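Local coordinates for mandelate racemase/muconate lactonizing enzyme family protein (Sorangium cellulosum, PDB 3S5S) that is of unknown function but belongs to the mandelate racemase/muconate lactonizing enzyme family, pairing an N-terminal domain with an enolase-like C-terminal barrel, at residues 134-139 / 322-328; 157-161 / 342-346. All blocks are in the same frame, centred on the assembly; numbering follows the deposited sequence.

Interaction 1 of 2, residues 134-139 / 322-328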
loop_
_atom_site.group_PDB
_atom_site.type_symbol
_atom_site.label_atom_id
_atom_site.label_comp_id
_atom_site.label_asym_id
_atom_site.label_seq_id
_atom_site.Cartn_x
_atom_site.Cartn_y
_atom_site.Cartn_z
ATOM N N LEU A 134 0.028 -21.113 -2.511
ATOM C CA LEU A 134 -0.886 -20.938 -1.336
ATOM C C LEU A 134 -1.601 -22.215 -1.046
ATOM O O LEU A 134 -1.659 -23.073 -1.901
ATOM C CB LEU A 134 -1.898 -19.801 -1.501
ATOM C CG LEU A 134 -1.425 -18.368 -1.787
ATOM C CD1 LEU A 134 -2.603 -17.511 -2.189
ATOM C CD2 LEU A 134 -0.667 -17.708 -0.596
ATOM N N THR A 135 -2.086 -22.363 0.182
ATOM C CA THR A 135 -2.888 -23.511 0.588
ATOM C C THR A 135 -4.268 -23.010 0.985
ATOM O O THR A 135 -4.386 -22.196 1.908
ATOM C CB THR A 135 -2.214 -24.234 1.728
ATOM O OG1 THR A 135 -1.017 -24.800 1.217
ATOM C CG2 THR A 135 -3.058 -25.376 2.289
ATOM N N THR A 136 -5.296 -23.483 0.275
ATOM C CA THR A 136 -6.684 -23.012 0.519
ATOM C C THR A 136 -7.492 -23.880 1.464
ATOM O O THR A 136 -7.323 -25.082 1.486
ATOM C CB THR A 136 -7.476 -22.726 -0.838
ATOM O OG1 THR A 136 -8.708 -22.041 -0.558
ATOM C CG2 THR A 136 -7.670 -23.984 -1.693
ATOM N N ASP A 137 -8.347 -23.274 2.272
ATOM C CA ASP A 137 -9.409 -24.029 2.932
ATOM C C ASP A 137 -10.488 -24.370 1.894
ATOM O O ASP A 137 -10.391 -23.943 0.735
ATOM C CB ASP A 137 -10.002 -23.259 4.133
ATOM C CG ASP A 137 -10.801 -22.029 3.728
ATOM O OD1 ASP A 137 -11.463 -22.002 2.672
ATOM O OD2 ASP A 137 -10.804 -21.068 4.495
ATOM N N ILE A 138 -11.492 -25.133 2.292
ATOM C CA ILE A 138 -12.640 -25.399 1.460
ATOM C C ILE A 138 -13.852 -25.342 2.341
ATOM O O ILE A 138 -13.794 -25.560 3.554
ATOM C CB ILE A 138 -12.577 -26.778 0.731
ATOM C CG1 ILE A 138 -13.644 -26.874 -0.395
ATOM C CG2 ILE A 138 -12.661 -27.947 1.755
ATOM C CD1 ILE A 138 -13.769 -28.283 -1.087
ATOM N N THR A 139 -14.978 -25.037 1.731
ATOM C CA THR A 139 -16.087 -24.600 2.502
ATOM C C THR A 139 -17.196 -25.622 2.507
ATOM O O THR A 139 -17.483 -26.251 1.515
ATOM C CB THR A 139 -16.479 -23.127 2.125
ATOM O OG1 THR A 139 -17.830 -22.875 2.512
ATOM C CG2 THR A 139 -16.334 -22.884 0.691
ATOM N N VAL A 322 -6.153 -18.587 3.892
ATOM C CA VAL A 322 -6.489 -18.490 2.511
ATOM C C VAL A 322 -7.832 -19.199 2.253
ATOM O O VAL A 322 -7.993 -20.396 2.508
ATOM C CB VAL A 322 -5.337 -19.081 1.695
ATOM C CG1 VAL A 322 -5.638 -19.021 0.209
ATOM C CG2 VAL A 322 -4.011 -18.362 2.064
ATOM N N ASP A 323 -8.798 -18.469 1.724
ATOM C CA ASP A 323 -10.123 -19.011 1.491
ATOM C C ASP A 323 -10.523 -18.709 0.045
ATOM O O ASP A 323 -11.380 -17.818 -0.202
ATOM C CB ASP A 323 -11.112 -18.337 2.457
ATOM C CG ASP A 323 -12.562 -18.758 2.212
ATOM O OD1 ASP A 323 -12.842 -19.924 1.829
ATOM O OD2 ASP A 323 -13.435 -17.926 2.409
ATOM N N LEU A 324 -9.899 -19.434 -0.898
ATOM C CA LEU A 324 -9.994 -19.178 -2.344
ATOM C C LEU A 324 -10.497 -20.398 -3.112
ATOM O O LEU A 324 -9.798 -20.930 -3.987
ATOM C CB LEU A 324 -8.627 -18.768 -2.888
ATOM C CG LEU A 324 -8.095 -17.465 -2.292
ATOM C CD1 LEU A 324 -6.668 -17.152 -2.834
ATOM C CD2 LEU A 324 -9.111 -16.248 -2.472
ATOM N N ASP A 325 -11.704 -20.830 -2.799
ATOM C CA ASP A 325 -12.105 -22.189 -3.147
ATOM C C ASP A 325 -13.364 -22.274 -4.056
ATOM O O ASP A 325 -13.880 -23.360 -4.276
ATOM C CB ASP A 325 -12.428 -22.926 -1.848
ATOM C CG ASP A 325 -13.656 -22.341 -1.165
ATOM O OD1 ASP A 325 -13.974 -21.172 -1.437
ATOM O OD2 ASP A 325 -14.324 -23.032 -0.376
ATOM N N THR A 326 -13.840 -21.127 -4.534
ATOM C CA THR A 326 -15.043 -21.009 -5.335
ATOM C C THR A 326 -14.949 -21.701 -6.725
ATOM O O THR A 326 -15.937 -22.299 -7.168
ATOM C CB THR A 326 -15.599 -19.519 -5.403
ATOM O OG1 THR A 326 -14.685 -18.645 -6.076
ATOM C CG2 THR A 326 -15.857 -18.926 -3.972
ATOM N N PRO A 327 -13.759 -21.700 -7.380
ATOM C CA PRO A 327 -13.683 -22.446 -8.645
ATOM C C PRO A 327 -14.011 -23.927 -8.476
ATOM O O PRO A 327 -14.466 -24.571 -9.438
ATOM C CB PRO A 327 -12.230 -22.249 -9.087
ATOM C CG PRO A 327 -11.892 -20.924 -8.531
ATOM C CD PRO A 327 -12.517 -20.946 -7.157
ATOM N N LEU A 328 -13.812 -24.458 -7.268
ATOM C CA LEU A 328 -14.247 -25.819 -6.983
ATOM C C LEU A 328 -15.740 -26.001 -7.057
ATOM O O LEU A 328 -16.192 -27.139 -7.189
ATOM C CB LEU A 328 -13.695 -26.355 -5.649
ATOM C CG LEU A 328 -12.169 -26.249 -5.391
ATOM C CD1 LEU A 328 -11.775 -26.763 -4.001
ATOM C CD2 LEU A 328 -11.398 -26.952 -6.456
#
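Thr136 and Asp137 meet the loop 322-324 through two hydrogen bonds, a compact example of how loop and strand can be sewn together by one hydroxyl and one amide; Thr136, Asp137, Asp323 and Leu324 are all buried. The amide is that of Asp137: its N gives Val322 O a bond of 2.9 Å that is almost straight, at 172°. The hydroxyl is gripped twice. Thr136 OG1 accepts Leu324 N at 2.9 Å with an N-H...O angle of 156°, and itself donates to Asp137 O at 2.8 Å, in the carbonyl plane and on a lone pair. With OG1 opposite the backbone N (chi1 -169°), the hydroxyl lies beside its own carbonyl carbon, within range of the next carbonyl and of the incoming loop. Next to these bonds, the carboxylates of Asp137 and Asp323 approach with their planes well turned from each other, OD1 to OD1 at 2.6 Å, while OD2 of Asp323 forms a salt bridge with Lys164. Val322 packs closely too, its CB 3.3 Å from Thr135 O and its CG1 beside Leu134. The looser side comprises Leu134, whose CD1 reaches Leu324 CD1 at 4.1 Å, exposed Thr135, its side chain turned away, and the partly exposed pair Ile138 and Leu328, CD1 to CD1 at 3.8 Å. Thr139 and Asp325 stay buried. Strand 133-140 is the first of eight parallel barrel strands and strand 319-322 the last, so this seam closes the (beta/alpha)7-beta barrel, a modified TIM barrel, characteristic of enolase-superfamily C-terminal domains.

Interaction 2 of 2, residues 157-161 / 342-346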
loop_
_atom_site.group_PDB
_atom_site.type_symbol
_atom_site.label_atom_id
_atom_site.label_comp_id
_atom_site.label_asym_id
_atom_site.label_seq_id
_atom_site.Cartn_x
_atom_site.Cartn_y
_atom_site.Cartn_z
ATOM N N ALA A 157 -9.812 -36.317 2.680
ATOM C CA ALA A 157 -9.166 -37.208 1.735
ATOM C C ALA A 157 -8.400 -36.486 0.591
ATOM O O ALA A 157 -7.386 -36.990 0.121
ATOM C CB ALA A 157 -10.199 -38.106 1.146
ATOM N N MET A 158 -8.894 -35.336 0.131
ATOM C CA MET A 158 -8.225 -34.585 -0.935
ATOM C C MET A 158 -7.037 -33.778 -0.413
ATOM O O MET A 158 -6.226 -33.289 -1.215
ATOM C CB MET A 158 -9.177 -33.618 -1.656
ATOM C CG MET A 158 -10.114 -34.246 -2.669
ATOM S SD MET A 158 -9.295 -34.997 -4.067
ATOM C CE MET A 158 -10.635 -35.967 -4.644
ATOM N N GLY A 159 -6.968 -33.615 0.916
ATOM C CA GLY A 159 -5.842 -32.979 1.586
ATOM C C GLY A 159 -6.143 -31.720 2.339
ATOM O O GLY A 159 -5.220 -30.992 2.738
ATOM N N PHE A 160 -7.427 -31.436 2.533
ATOM C CA PHE A 160 -7.805 -30.152 3.098
ATOM C C PHE A 160 -7.718 -30.243 4.599
ATOM O O PHE A 160 -8.493 -30.971 5.206
ATOM C CB PHE A 160 -9.215 -29.692 2.636
ATOM C CG PHE A 160 -9.273 -29.233 1.198
ATOM C CD1 PHE A 160 -9.157 -27.911 0.883
ATOM C CD2 PHE A 160 -9.456 -30.148 0.169
ATOM C CE1 PHE A 160 -9.218 -27.484 -0.438
ATOM C CE2 PHE A 160 -9.522 -29.733 -1.140
ATOM C CZ PHE A 160 -9.410 -28.391 -1.455
ATOM N N ARG A 161 -6.772 -29.487 5.164
ATOM C CA ARG A 161 -6.542 -29.405 6.602
ATOM C C ARG A 161 -7.320 -28.233 7.221
ATOM O O ARG A 161 -7.388 -28.102 8.460
ATOM C CB ARG A 161 -5.049 -29.238 6.896
ATOM C CG ARG A 161 -4.155 -30.511 6.602
ATOM C CD ARG A 161 -3.747 -31.213 7.929
ATOM N NE ARG A 161 -3.297 -32.595 7.746
ATOM C CZ ARG A 161 -3.448 -33.562 8.656
ATOM N NH1 ARG A 161 -4.037 -33.291 9.824
ATOM N NH2 ARG A 161 -3.010 -34.802 8.406
ATOM N N ARG A 342 -4.083 -28.103 -6.926
ATOM C CA ARG A 342 -3.901 -29.522 -6.581
ATOM C C ARG A 342 -4.518 -29.727 -5.212
ATOM O O ARG A 342 -3.852 -29.680 -4.199
ATOM C CB ARG A 342 -2.406 -29.972 -6.658
ATOM C CG ARG A 342 -1.850 -30.175 -8.099
ATOM C CD ARG A 342 -0.450 -29.542 -8.403
ATOM N NE ARG A 342 0.659 -29.907 -7.503
ATOM C CZ ARG A 342 1.309 -29.044 -6.697
ATOM N NH1 ARG A 342 0.961 -27.738 -6.672
ATOM N NH2 ARG A 342 2.318 -29.479 -5.925
ATOM N N GLY A 343 -5.829 -29.949 -5.200
ATOM C CA GLY A 343 -6.583 -30.033 -3.944
ATOM C C GLY A 343 -6.550 -28.640 -3.330
ATOM O O GLY A 343 -6.943 -27.698 -3.980
ATOM N N PRO A 344 -6.015 -28.515 -2.101
ATOM C CA PRO A 344 -5.837 -27.246 -1.384
ATOM C C PRO A 344 -4.694 -26.372 -1.901
ATOM O O PRO A 344 -4.630 -25.195 -1.578
ATOM C CB PRO A 344 -5.542 -27.676 0.057
ATOM C CG PRO A 344 -5.149 -29.111 0.005
ATOM C CD PRO A 344 -5.633 -29.702 -1.300
ATOM N N ALA A 345 -3.809 -26.941 -2.705
ATOM C CA ALA A 345 -2.579 -26.282 -3.108
ATOM C C ALA A 345 -2.853 -25.441 -4.388
ATOM O O ALA A 345 -3.442 -25.936 -5.371
ATOM C CB ALA A 345 -1.487 -27.349 -3.343
ATOM N N LEU A 346 -2.450 -24.177 -4.341
ATOM C CA LEU A 346 -2.572 -23.253 -5.446
ATOM C C LEU A 346 -1.170 -22.862 -5.797
ATOM O O LEU A 346 -0.386 -22.488 -4.915
ATOM C CB LEU A 346 -3.331 -22.010 -5.007
ATOM C CG LEU A 346 -4.718 -22.327 -4.448
ATOM C CD1 LEU A 346 -5.469 -21.046 -4.005
ATOM C CD2 LEU A 346 -5.538 -23.137 -5.480
#
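Met158, Gly159 and Phe160 take turns meeting the tip of a hairpin built on Gly343 and Pro344, illustrating how a proline ring can be held by carbonyls and an aromatic face without any hydrogen bond across the contact. Met158, of helix 146-158, contributes its backbone: its O lies 3.6 Å from Pro344 CD, while the thioether end of the side chain leads off from the hairpin. Gly159 then leaves the helical conformation with positive phi (118°), and the chain swings round so that Gly159 O comes within 3.3 Å of Pro344 CG. Two successive carbonyls thus meet CD and CG of the pyrrolidine ring. Phe160 supplies the largest side chain of the contact. With CG beside its backbone N and opposite the carbonyl carbon (chi1 -73°), its ring extends to the hairpin, where Pro344 CB sits over the face in a CH-pi contact, 4.0 Å from the centroid and 24° off the normal. Pro344 N lies over the same face, and the ring tip, CZ, comes to 3.4 Å from Gly343 C. Beyond the hairpin, Phe160 also packs on Thr136 and Ile138 of strand 133-140 and on Leu328. The chain then enters strand 162-166. On the opposing side, Arg342 N to Ala345 O (2.7 Å) and Ala345 N to Arg342 O (3.1 Å) fix the turn. Here the helix-to-strand loop of the barrel's first beta-alpha-beta crossover packs against the type II' turn of a beta hairpin with a two-residue loop.

Overall arrangement
The two contacts are neighbours, their centres about 9 Å apart; interaction 1 includes strand 133-140, and interaction 2 borders it. Interaction 1 is partly buried and joins that strand to the loop following the last barrel strand; interaction 2 lies at the surface, its centre about 19 Å from that of the chain, and brings an outlying hairpin to the loop before the next strand. The chemistry differs accordingly: hydrogen bonds and carboxylates beside some aliphatic contacts in interaction 1; ring packing and carbonyl contacts, with no hydrogen bond across, in interaction 2. Strand 345-347 runs antiparallel to 133-140, with probable backbone bonds from Thr136 to Pro344 and from Leu346 to Leu134.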